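Local coordinates for probable acetolactate synthase isozyme III (Small subunit) (Nitrosomonas europaea ATCC 19718, PDB 2PC6), which is probably the small, regulatory-type subunit of a larger enzyme, built from two domains of the ACT clan and paired with a second copy of itself, at residues 11-16 and 37-42; 28-33 and 59-64; 104-109 and 137-142; 113-118 and 123-128. All blocks are in the same frame, centred on the assembly; numbering follows the deposited sequence. Where two conformers were deposited one is given.

Interaction 1: residues 11-16 and 37-42; sequences MENEAG and VAPTED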
loop_
_atom_site.group_PDB
_atom_site.type_symbol
_atom_site.label_atom_id
_atom_site.label_comp_id
_atom_site.label_asym_id
_atom_site.label_seq_id
_atom_site.Cartn_x
_atom_site.Cartn_y
_atom_site.Cartn_z
HETATM N N MSE A 11 7.484 -12.234 5.699
HETATM C CA MSE A 11 8.907 -12.293 5.473
HETATM C C MSE A 11 9.754 -11.516 6.423
HETATM O O MSE A 11 9.300 -10.553 7.036
HETATM C CB MSE A 11 9.251 -11.915 4.048
HETATM C CG MSE A 11 8.483 -10.781 3.464
HETATM SE SE MSE A 11 9.759 -10.108 2.192
HETATM C CE MSE A 11 10.304 -8.287 3.060
ATOM N N GLU A 12 10.993 -11.984 6.544
ATOM C CA GLU A 12 12.061 -11.300 7.262
ATOM C C GLU A 12 12.119 -9.820 6.901
ATOM O O GLU A 12 12.406 -9.460 5.755
ATOM C CB GLU A 12 13.415 -11.956 6.955
ATOM C CG GLU A 12 13.517 -13.496 7.210
ATOM C CD GLU A 12 13.360 -13.940 8.691
ATOM O OE1 GLU A 12 12.946 -13.150 9.582
ATOM O OE2 GLU A 12 13.657 -15.118 8.963
ATOM N N ASN A 13 11.829 -8.961 7.878
ATOM C CA ASN A 13 11.936 -7.526 7.681
ATOM C C ASN A 13 13.412 -7.081 7.637
ATOM O O ASN A 13 13.951 -6.427 8.570
ATOM C CB ASN A 13 11.135 -6.783 8.742
ATOM C CG ASN A 13 11.117 -5.288 8.515
ATOM O OD1 ASN A 13 11.390 -4.784 7.406
ATOM N ND2 ASN A 13 10.818 -4.566 9.564
ATOM N N GLU A 14 14.072 -7.450 6.548
ATOM C CA GLU A 14 15.511 -7.185 6.422
ATOM C C GLU A 14 15.881 -6.689 5.017
ATOM O O GLU A 14 15.083 -6.801 4.073
ATOM C CB GLU A 14 16.355 -8.406 6.841
ATOM C CG GLU A 14 16.129 -9.622 5.963
ATOM C CD GLU A 14 16.910 -10.857 6.392
ATOM O OE1 GLU A 14 17.370 -10.928 7.550
ATOM O OE2 GLU A 14 17.063 -11.775 5.563
ATOM N N ALA A 15 17.101 -6.157 4.916
ATOM C CA ALA A 15 17.604 -5.476 3.714
ATOM C C ALA A 15 17.843 -6.498 2.608
ATOM O O ALA A 15 18.611 -7.454 2.778
ATOM C CB ALA A 15 18.935 -4.698 4.028
ATOM N N GLY A 16 17.180 -6.283 1.478
ATOM C CA GLY A 16 17.347 -7.156 0.329
ATOM C C GLY A 16 16.188 -8.122 0.198
ATOM O O GLY A 16 15.859 -8.553 -0.910
ATOM N N VAL A 37 3.807 -3.974 1.287
ATOM C CA VAL A 37 4.565 -4.624 2.340
ATOM C C VAL A 37 4.769 -3.614 3.491
ATOM O O VAL A 37 4.944 -2.435 3.253
ATOM C CB VAL A 37 5.908 -5.176 1.773
ATOM C CG1 VAL A 37 6.765 -4.063 1.176
ATOM C CG2 VAL A 37 6.691 -5.928 2.827
ATOM N N ALA A 38 4.695 -4.061 4.731
ATOM C CA ALA A 38 4.945 -3.203 5.906
ATOM C C ALA A 38 5.101 -4.118 7.102
ATOM O O ALA A 38 4.717 -5.279 7.022
ATOM C CB ALA A 38 3.800 -2.180 6.135
ATOM N N PRO A 39 5.689 -3.619 8.203
ATOM C CA PRO A 39 5.961 -4.528 9.338
ATOM C C PRO A 39 4.683 -5.053 9.967
ATOM O O PRO A 39 3.639 -4.397 9.881
ATOM C CB PRO A 39 6.711 -3.623 10.365
ATOM C CG PRO A 39 7.264 -2.469 9.551
ATOM C CD PRO A 39 6.142 -2.237 8.494
ATOM N N THR A 40 4.754 -6.224 10.579
ATOM C CA THR A 40 3.637 -6.739 11.367
ATOM C C THR A 40 3.832 -6.342 12.840
ATOM O O THR A 40 4.799 -5.629 13.176
ATOM C CB THR A 40 3.520 -8.284 11.237
ATOM O OG1 THR A 40 4.661 -8.912 11.833
ATOM C CG2 THR A 40 3.390 -8.704 9.754
ATOM N N GLU A 41 2.885 -6.811 13.660
ATOM C CA GLU A 41 2.946 -6.835 15.125
ATOM C C GLU A 41 4.382 -7.049 15.605
ATOM O O GLU A 41 4.867 -6.354 16.512
ATOM C CB GLU A 41 2.061 -7.989 15.653
ATOM C CG GLU A 41 0.708 -8.202 14.939
ATOM C CD GLU A 41 0.749 -9.089 13.702
ATOM O OE1 GLU A 41 0.746 -8.573 12.601
ATOM O OE2 GLU A 41 0.741 -10.317 13.795
ATOM N N ASP A 42 5.048 -7.999 14.945
ATOM C CA ASP A 42 6.379 -8.510 15.314
ATOM C C ASP A 42 7.350 -7.916 14.276
ATOM O O ASP A 42 7.283 -8.259 13.079
ATOM C CB ASP A 42 6.406 -10.055 15.282
ATOM C CG ASP A 42 7.830 -10.659 15.135
ATOM O OD1 ASP A 42 8.876 -9.967 15.264
ATOM O OD2 ASP A 42 7.881 -11.883 14.883
#
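N13 and P39 meet across the end of strand 45-54, which separates their two strands. The first side-chain bond of N13 heads for segment 37-42, and with CG anti to the backbone N (chi1 -175°) it is ND2 that touches, 4.1 Å from P39 CG. The two side chains pass at a slant in a van der Waals touch, with no hydrogen bond in it. Both polar atoms of the amide are engaged elsewhere: ND2 donates to the carbonyl O of P43, while OD1 accepts from ND2 of N31 in the second subunit. Gripped at both ends, the amide has its rotation fixed, and the proline merely lies against it. Deeper in, M11, modelled as selenomethionine, brings its terminal methyl up to V37, whose side chain faces it. M11 CE stops 4.3 Å from V37 CG2, a loose apolar touch between two buried residues. The backbone after M11 bends sharply: N13 is the centre of an inverse gamma turn, closed by a weak bond of 2.7 Å from E14 N to E12 O. That turn leads the chain out of its strand and on to G16, the N-cap residue of helix 17-28. Strand 3-12 and strand 34-39 are not neighbours in the antiparallel ACT-domain sheet; strand 45-54 runs between them, bonding through its backbone to M11 on one flank and A38 on the other. M11 and V37 both rest on its M48, and V37 also pairs with an antiparallel strand of the second subunit, extending the sheet across the interface.

Interaction 2: residues 28-33 and 59-64; sequences RGYNIE and VEQITK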
loop_
_atom_site.group_PDB
_atom_site.type_symbol
_atom_site.label_atom_id
_atom_site.label_comp_id
_atom_site.label_asym_id
_atom_site.label_seq_id
_atom_site.Cartn_x
_atom_site.Cartn_y
_atom_site.Cartn_z
ATOM N N ARG A 28 11.934 -13.933 -14.623
ATOM C CA ARG A 28 11.114 -14.828 -15.436
ATOM C C ARG A 28 9.885 -14.123 -16.025
ATOM O O ARG A 28 9.017 -14.750 -16.663
ATOM C CB ARG A 28 10.729 -16.074 -14.641
ATOM C CG ARG A 28 11.716 -17.229 -14.850
ATOM C CD ARG A 28 11.113 -18.568 -14.448
ATOM N NE ARG A 28 11.956 -19.732 -14.743
ATOM C CZ ARG A 28 12.920 -20.184 -13.933
ATOM N NH1 ARG A 28 13.188 -19.531 -12.789
ATOM N NH2 ARG A 28 13.625 -21.282 -14.271
ATOM N N GLY A 29 9.821 -12.809 -15.805
ATOM C CA GLY A 29 8.891 -11.971 -16.520
ATOM C C GLY A 29 7.490 -12.116 -15.988
ATOM O O GLY A 29 6.525 -11.760 -16.686
ATOM N N TYR A 30 7.386 -12.624 -14.757
ATOM C CA TYR A 30 6.121 -12.708 -14.028
ATOM C C TYR A 30 5.581 -11.325 -13.753
ATOM O O TYR A 30 6.348 -10.379 -13.510
ATOM C CB TYR A 30 6.299 -13.441 -12.711
ATOM C CG TYR A 30 6.792 -14.862 -12.841
ATOM C CD1 TYR A 30 6.258 -15.714 -13.816
ATOM C CD2 TYR A 30 7.770 -15.371 -11.981
ATOM C CE1 TYR A 30 6.682 -17.022 -13.944
ATOM C CE2 TYR A 30 8.199 -16.709 -12.093
ATOM C CZ TYR A 30 7.647 -17.527 -13.085
ATOM O OH TYR A 30 8.030 -18.858 -13.240
ATOM N N ASN A 31 4.263 -11.218 -13.808
ATOM C CA ASN A 31 3.581 -9.959 -13.636
ATOM C C ASN A 31 3.443 -9.682 -12.150
ATOM O O ASN A 31 3.154 -10.570 -11.356
ATOM C CB ASN A 31 2.224 -9.955 -14.425
ATOM C CG ASN A 31 1.069 -9.286 -13.666
ATOM O OD1 ASN A 31 0.687 -9.730 -12.581
ATOM N ND2 ASN A 31 0.460 -8.242 -14.265
ATOM N N ILE A 32 3.696 -8.443 -11.783
ATOM C CA ILE A 32 3.330 -7.946 -10.481
ATOM C C ILE A 32 2.363 -6.814 -10.750
ATOM O O ILE A 32 2.728 -5.783 -11.301
ATOM C CB ILE A 32 4.558 -7.411 -9.680
ATOM C CG1 ILE A 32 5.465 -8.570 -9.294
ATOM C CG2 ILE A 32 4.086 -6.692 -8.414
ATOM C CD1 ILE A 32 6.633 -8.201 -8.422
ATOM N N GLU A 33 1.112 -6.991 -10.397
ATOM C CA GLU A 33 0.205 -5.915 -10.704
ATOM C C GLU A 33 0.437 -4.809 -9.694
ATOM O O GLU A 33 0.588 -3.639 -10.059
ATOM C CB GLU A 33 -1.237 -6.366 -10.701
ATOM C CG GLU A 33 -2.060 -5.463 -11.568
ATOM C CD GLU A 33 -3.537 -5.667 -11.392
ATOM O OE1 GLU A 33 -3.946 -6.534 -10.581
ATOM O OE2 GLU A 33 -4.308 -4.948 -12.068
ATOM N N VAL A 59 0.909 -19.346 -11.464
ATOM C CA VAL A 59 0.852 -18.959 -10.059
ATOM C C VAL A 59 1.413 -20.022 -9.121
ATOM O O VAL A 59 2.258 -19.734 -8.275
ATOM C CB VAL A 59 -0.572 -18.501 -9.615
ATOM C CG1 VAL A 59 -0.733 -18.547 -8.099
ATOM C CG2 VAL A 59 -0.876 -17.113 -10.131
ATOM N N GLU A 60 0.962 -21.254 -9.285
ATOM C CA GLU A 60 1.532 -22.363 -8.522
ATOM C C GLU A 60 3.085 -22.442 -8.631
ATOM O O GLU A 60 3.756 -22.771 -7.656
ATOM C CB GLU A 60 0.828 -23.695 -8.867
ATOM N N GLN A 61 3.653 -22.089 -9.781
ATOM C CA GLN A 61 5.122 -22.118 -9.928
ATOM C C GLN A 61 5.835 -20.936 -9.261
ATOM O O GLN A 61 6.932 -21.070 -8.704
ATOM C CB GLN A 61 5.531 -22.246 -11.397
ATOM C CG GLN A 61 7.030 -22.477 -11.621
ATOM C CD GLN A 61 7.620 -23.813 -11.006
ATOM O OE1 GLN A 61 7.099 -24.919 -11.228
ATOM N NE2 GLN A 61 8.732 -23.685 -10.270
ATOM N N ILE A 62 5.196 -19.780 -9.306
ATOM C CA ILE A 62 5.662 -18.600 -8.581
ATOM C C ILE A 62 5.640 -18.891 -7.075
ATOM O O ILE A 62 6.582 -18.566 -6.334
ATOM C CB ILE A 62 4.741 -17.390 -8.916
ATOM C CG1 ILE A 62 4.804 -17.098 -10.427
ATOM C CG2 ILE A 62 5.047 -16.184 -8.013
ATOM C CD1 ILE A 62 3.912 -15.948 -10.873
ATOM N N THR A 63 4.549 -19.523 -6.656
ATOM C CA THR A 63 4.304 -19.915 -5.285
ATOM C C THR A 63 5.311 -20.960 -4.849
ATOM O O THR A 63 5.845 -20.899 -3.744
ATOM C CB THR A 63 2.856 -20.420 -5.166
ATOM O OG1 THR A 63 2.008 -19.288 -4.936
ATOM C CG2 THR A 63 2.686 -21.382 -4.052
ATOM N N LYS A 64 5.592 -21.908 -5.729
ATOM C CA LYS A 64 6.620 -22.877 -5.438
ATOM C C LYS A 64 7.951 -22.123 -5.258
ATOM O O LYS A 64 8.582 -22.234 -4.196
ATOM C CB LYS A 64 6.683 -23.982 -6.509
#
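The phenol ring of Y30 has a carbon group over each face. On one side stands I62, whose CG1 lies over the ring centre, 3.6 Å from the centroid and only 5° off the normal, a well-aligned CH-pi contact. On the opposite face the CB of R28, two residues earlier in the chain, sits 3.6 Å above the plane but displaced toward the rim. At the hydroxyl end, Q61 CG comes within 4.1 Å of Y30 OH, and the glutamine amide is turned 27° from the ring plane. The hydroxyl itself is hydrogen-bonded to OE1 of Q65, one turn further along the same helix. The first torsion of I62 (chi1 -61°) sets CG1 over the ring, and its extended second torsion carries CD1 on to the root of the tyrosine side chain, 3.7 Å from Y30 CG. The two side chains run in opposite senses as they pass. In the beta-alpha-beta-beta-alpha-beta plan of an ACT domain, this joins the exit of helix 17-28 to helix 56-68. G29, the first residue past helix 17-28, has the positive phi of a Schellman motif, and Y30 follows it. F25 of helix 17-28 touches both Y30 and I62. Further along the loop, N31 is tied to strand 45-54: its backbone O and OD1 accept hydrogen bonds from T52 OG1 and N53 N.

Interaction 3: residues 104-109 and 137-142; sequences KRLADI and LQAVDC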
loop_
_atom_site.group_PDB
_atom_site.type_symbol
_atom_site.label_atom_id
_atom_site.label_comp_id
_atom_site.label_asym_id
_atom_site.label_seq_id
_atom_site.Cartn_x
_atom_site.Cartn_y
_atom_site.Cartn_z
ATOM N N LYS A 104 -16.868 17.121 -6.191
ATOM C CA LYS A 104 -17.386 16.972 -4.838
ATOM C C LYS A 104 -18.517 15.908 -4.802
ATOM O O LYS A 104 -18.541 15.036 -3.914
ATOM C CB LYS A 104 -17.832 18.317 -4.280
ATOM C CG LYS A 104 -18.432 18.260 -2.851
ATOM C CD LYS A 104 -17.406 17.727 -1.768
ATOM C CE LYS A 104 -17.855 18.135 -0.335
ATOM N NZ LYS A 104 -18.747 17.125 0.361
ATOM N N ARG A 105 -19.436 15.947 -5.768
ATOM C CA ARG A 105 -20.476 14.874 -5.817
ATOM C C ARG A 105 -19.897 13.467 -5.900
ATOM O O ARG A 105 -20.384 12.594 -5.175
ATOM C CB ARG A 105 -21.482 15.043 -6.936
ATOM C CG ARG A 105 -22.452 16.118 -6.678
ATOM C CD ARG A 105 -23.510 16.117 -7.756
ATOM N NE ARG A 105 -22.959 16.356 -9.090
ATOM C CZ ARG A 105 -22.858 17.564 -9.644
ATOM N NH1 ARG A 105 -23.247 18.640 -8.974
ATOM N NH2 ARG A 105 -22.345 17.689 -10.869
ATOM N N LEU A 106 -18.859 13.268 -6.740
ATOM C CA LEU A 106 -18.209 11.952 -6.890
ATOM C C LEU A 106 -17.506 11.539 -5.636
ATOM O O LEU A 106 -17.624 10.371 -5.191
ATOM C CB LEU A 106 -17.233 11.889 -8.063
ATOM C CG LEU A 106 -17.813 11.718 -9.461
ATOM C CD1 LEU A 106 -16.709 11.820 -10.594
ATOM C CD2 LEU A 106 -18.593 10.395 -9.588
ATOM N N ALA A 107 -16.783 12.470 -5.029
ATOM C CA ALA A 107 -16.205 12.152 -3.733
ATOM C C ALA A 107 -17.330 11.649 -2.792
ATOM O O ALA A 107 -17.188 10.561 -2.215
ATOM C CB ALA A 107 -15.435 13.341 -3.129
ATOM N N ASP A 108 -18.426 12.389 -2.624
ATOM C CA ASP A 108 -19.460 11.967 -1.657
ATOM C C ASP A 108 -20.076 10.631 -2.033
ATOM O O ASP A 108 -20.329 9.790 -1.194
ATOM C CB ASP A 108 -20.601 13.005 -1.493
ATOM C CG ASP A 108 -20.121 14.373 -0.927
ATOM O OD1 ASP A 108 -19.080 14.442 -0.235
ATOM O OD2 ASP A 108 -20.821 15.403 -1.175
ATOM N N ILE A 109 -20.316 10.433 -3.311
ATOM C CA ILE A 109 -20.965 9.197 -3.759
ATOM C C ILE A 109 -20.118 7.965 -3.381
ATOM O O ILE A 109 -20.646 6.973 -2.896
ATOM C CB ILE A 109 -21.240 9.246 -5.277
ATOM C CG1 ILE A 109 -22.411 10.179 -5.550
ATOM C CG2 ILE A 109 -21.507 7.841 -5.827
ATOM C CD1 ILE A 109 -22.444 10.729 -6.965
ATOM N N LEU A 137 -12.517 5.506 -10.801
ATOM C CA LEU A 137 -11.729 5.938 -11.951
ATOM C C LEU A 137 -12.480 5.863 -13.251
ATOM O O LEU A 137 -12.254 6.714 -14.103
ATOM C CB LEU A 137 -10.418 5.151 -12.095
ATOM C CG LEU A 137 -9.416 5.162 -10.919
ATOM C CD1 LEU A 137 -8.260 4.192 -11.264
ATOM C CD2 LEU A 137 -8.914 6.572 -10.636
ATOM N N GLN A 138 -13.355 4.865 -13.435
ATOM C CA GLN A 138 -14.208 4.833 -14.641
ATOM C C GLN A 138 -15.095 6.082 -14.660
ATOM O O GLN A 138 -15.257 6.731 -15.701
ATOM C CB GLN A 138 -15.060 3.572 -14.728
ATOM C CG GLN A 138 -14.650 2.561 -15.852
ATOM N N ALA A 139 -15.597 6.455 -13.480
ATOM C CA ALA A 139 -16.555 7.541 -13.371
ATOM C C ALA A 139 -15.911 8.904 -13.545
ATOM O O ALA A 139 -16.540 9.764 -14.066
ATOM C CB ALA A 139 -17.321 7.462 -12.072
ATOM N N VAL A 140 -14.667 9.105 -13.144
ATOM C CA VAL A 140 -14.032 10.406 -13.357
ATOM C C VAL A 140 -13.608 10.612 -14.812
ATOM O O VAL A 140 -13.222 9.648 -15.492
ATOM C CB VAL A 140 -12.797 10.544 -12.488
ATOM C CG1 VAL A 140 -12.288 11.966 -12.560
ATOM C CG2 VAL A 140 -13.153 10.261 -11.040
ATOM N N ASP A 141 -13.669 11.843 -15.313
ATOM C CA ASP A 141 -13.118 12.099 -16.651
ATOM C C ASP A 141 -11.604 12.034 -16.488
ATOM O O ASP A 141 -11.052 12.716 -15.602
ATOM C CB ASP A 141 -13.513 13.485 -17.218
ATOM C CG ASP A 141 -15.029 13.627 -17.588
ATOM O OD1 ASP A 141 -15.720 12.663 -18.041
ATOM O OD2 ASP A 141 -15.523 14.773 -17.442
ATOM N N CYS A 142 -10.949 11.244 -17.342
ATOM C CA CYS A 142 -9.493 11.059 -17.299
ATOM C C CYS A 142 -8.713 12.368 -17.402
ATOM O O CYS A 142 -7.762 12.566 -16.648
ATOM C CB CYS A 142 -9.004 10.038 -18.353
ATOM S SG CYS A 142 -9.271 10.471 -20.103
#
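L106 meets A139 and V140 in a contact that is entirely apolar in its side chains, and the leucine supplies all of one side. Its forked end divides the work: CD1 meets V140 CG2 at 3.9 Å, while CD2 meets A139 CB at 4.0 Å. The CD1 methyl also lies 4.0 Å from the carbonyl A139 O, so the leucine rests against backbone as well as side chain. V140 presents its CG2 branch, the one anti to its own carbonyl carbon, and the leucine runs diagonally over it. These residues link helix 98-109 with the end of helix 130-139, the two helices of the second ACT-type domain in its beta-alpha-beta-beta-alpha-beta plan. V140 is the first residue to leave helical geometry, and L137, a turn earlier, packs on I148 and R150 of strand 145-157. Ionic interactions stay within the first helix. K104 NZ reaches D108 OD1 at 2.8 Å, a salt bridge spanning one helical turn that uses the syn lone pair of the oxygen; the bond from the same nitrogen to D108 OD2 is weak. R105 NH2 forms a salt bridge with E102 OE1.

Interaction 4: residues 113-118 and 123-128; sequences NIIDVT and TIELTG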
loop_
_atom_site.group_PDB
_atom_site.type_symbol
_atom_site.label_atom_id
_atom_site.label_comp_id
_atom_site.label_asym_id
_atom_site.label_seq_id
_atom_site.Cartn_x
_atom_site.Cartn_y
_atom_site.Cartn_z
ATOM N N ASN A 113 -12.792 11.331 0.823
ATOM C CA ASN A 113 -12.722 12.594 1.534
ATOM C C ASN A 113 -11.718 13.489 0.835
ATOM O O ASN A 113 -10.661 13.032 0.387
ATOM C CB ASN A 113 -12.312 12.357 2.957
ATOM C CG ASN A 113 -13.369 11.611 3.738
ATOM O OD1 ASN A 113 -14.238 12.232 4.356
ATOM N ND2 ASN A 113 -13.326 10.279 3.705
ATOM N N ILE A 114 -12.046 14.764 0.723
ATOM C CA ILE A 114 -11.101 15.680 0.184
ATOM C C ILE A 114 -10.102 16.040 1.275
ATOM O O ILE A 114 -10.498 16.453 2.375
ATOM C CB ILE A 114 -11.817 16.877 -0.438
ATOM C CG1 ILE A 114 -12.623 16.356 -1.637
ATOM C CG2 ILE A 114 -10.813 17.928 -0.822
ATOM C CD1 ILE A 114 -13.730 17.284 -2.146
ATOM N N ILE A 115 -8.820 15.823 0.994
ATOM C CA ILE A 115 -7.813 16.101 2.007
ATOM C C ILE A 115 -6.770 17.157 1.628
ATOM O O ILE A 115 -5.820 17.339 2.356
ATOM C CB ILE A 115 -7.108 14.827 2.453
ATOM C CG1 ILE A 115 -6.425 14.161 1.245
ATOM C CG2 ILE A 115 -8.106 13.920 3.140
ATOM C CD1 ILE A 115 -5.334 13.139 1.577
ATOM N N ASP A 116 -6.957 17.832 0.493
ATOM C CA ASP A 116 -6.093 18.899 0.046
ATOM C C ASP A 116 -6.924 19.733 -0.867
ATOM O O ASP A 116 -7.616 19.216 -1.734
ATOM C CB ASP A 116 -4.881 18.392 -0.751
ATOM C CG ASP A 116 -3.810 19.475 -0.957
ATOM O OD1 ASP A 116 -3.874 20.547 -0.267
ATOM O OD2 ASP A 116 -2.885 19.271 -1.786
ATOM N N VAL A 117 -6.885 21.037 -0.699
ATOM C CA VAL A 117 -7.769 21.814 -1.542
ATOM C C VAL A 117 -7.221 23.163 -1.889
ATOM O O VAL A 117 -6.737 23.853 -0.994
ATOM C CB VAL A 117 -9.225 21.900 -0.969
ATOM C CG1 VAL A 117 -9.223 21.935 0.526
ATOM C CG2 VAL A 117 -9.971 23.093 -1.547
ATOM N N THR A 118 -7.243 23.500 -3.191
ATOM C CA THR A 118 -7.048 24.894 -3.656
ATOM C C THR A 118 -8.238 25.319 -4.520
ATOM O O THR A 118 -9.141 24.495 -4.856
ATOM C CB THR A 118 -5.853 25.053 -4.586
ATOM O OG1 THR A 118 -6.254 24.619 -5.893
ATOM C CG2 THR A 118 -4.666 24.261 -4.099
ATOM N N THR A 123 -7.497 17.056 -3.726
ATOM C CA THR A 123 -6.957 15.731 -3.601
ATOM C C THR A 123 -7.938 14.900 -2.832
ATOM O O THR A 123 -8.273 15.244 -1.701
ATOM C CB THR A 123 -5.606 15.712 -2.965
ATOM O OG1 THR A 123 -4.723 16.394 -3.834
ATOM C CG2 THR A 123 -5.083 14.283 -2.869
ATOM N N ILE A 124 -8.419 13.824 -3.460
ATOM C CA ILE A 124 -9.473 12.957 -2.876
ATOM C C ILE A 124 -8.927 11.641 -2.344
ATOM O O ILE A 124 -8.167 10.973 -3.021
ATOM C CB ILE A 124 -10.578 12.673 -3.924
ATOM C CG1 ILE A 124 -11.152 14.014 -4.435
ATOM C CG2 ILE A 124 -11.688 11.833 -3.316
ATOM C CD1 ILE A 124 -12.055 13.927 -5.671
ATOM N N GLU A 125 -9.327 11.268 -1.129
ATOM C CA GLU A 125 -8.897 10.023 -0.531
ATOM C C GLU A 125 -10.022 8.993 -0.605
ATOM O O GLU A 125 -11.133 9.256 -0.147
ATOM C CB GLU A 125 -8.552 10.297 0.902
ATOM C CG GLU A 125 -8.052 9.107 1.675
ATOM C CD GLU A 125 -8.436 9.211 3.149
ATOM O OE1 GLU A 125 -7.957 10.108 3.919
ATOM O OE2 GLU A 125 -9.264 8.369 3.548
ATOM N N LEU A 126 -9.722 7.823 -1.174
ATOM C CA LEU A 126 -10.710 6.753 -1.336
ATOM C C LEU A 126 -10.196 5.455 -0.761
ATOM O O LEU A 126 -9.034 5.130 -0.955
ATOM C CB LEU A 126 -10.859 6.456 -2.808
ATOM C CG LEU A 126 -12.112 6.917 -3.515
ATOM C CD1 LEU A 126 -11.754 8.165 -4.438
ATOM C CD2 LEU A 126 -12.629 5.732 -4.372
ATOM N N THR A 127 -11.077 4.700 -0.099
ATOM C CA THR A 127 -10.756 3.374 0.353
ATOM C C THR A 127 -11.925 2.467 -0.010
ATOM O O THR A 127 -13.073 2.901 -0.002
ATOM C CB THR A 127 -10.523 3.359 1.841
ATOM O OG1 THR A 127 -9.504 4.306 2.154
ATOM C CG2 THR A 127 -9.947 2.036 2.253
ATOM N N GLY A 128 -11.637 1.208 -0.333
ATOM C CA GLY A 128 -12.674 0.271 -0.767
ATOM C C GLY A 128 -12.052 -0.973 -1.355
ATOM O O GLY A 128 -10.853 -1.189 -1.261
HETATM O O HOH W 1 -2.374 16.870 -2.571
#
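T123 faces two residues of the opposite strand, I115 and D116. Its carbonyl O accepts I115 N at 2.8 Å, almost end-on (C=O...N 173°), and its N donates to D116 O at 2.9 Å; one extra residue on the first strand makes this a beta bulge. The T123 side chain lies against D116, CB to CB 3.6 Å, and its OG1 donates to a water that in turn donates to D116 OD2, which also accepts from G159 N of the second subunit. I124 forms a non-hydrogen-bonded antiparallel pair with I114, their CG1 atoms 3.9 Å apart, on the face where I124 packs on A107 and F136 of the helices. E125 makes the hydrogen-bonded pair with N113: E125 N donates to N113 O (2.7 Å), and N113 N reaches a lone pair of E125 O in the carbonyl plane (2.8 Å). The E125 side chain crosses that of I115 at about a right angle, OE1 3.9 Å from I115 CG2. The hairpin thus has an apolar face toward its own helices and a polar one bearing N113, T123, D116 and E125, whose two acids meet R158 and R86 of the second subunit; such partners would favour ionised carboxylates.

Interactions 1 and 2 belong to the first ACT domain, interactions 3 and 4 to the second. Interactions 1 and 2 have centres 21 Å apart; their segments alternate along the chain and adjoin in sequence. Interactions 3 and 4 are much closer, centre to centre about 11 Å, and touch directly: K104 CD lies 3.7 Å from I114 CD1, and A107 CB 4.0 Å from I124 CG2, so helix 98-109 backs the hairpin. Between domains, interactions 1 and 3 have centres 35 Å apart. The calcium ion, bound at N67, L69 and V72, is about 9 Å from the M11 side chain and about 13 Å from that of I62. Interactions 1, 2 and 4 touch the second subunit.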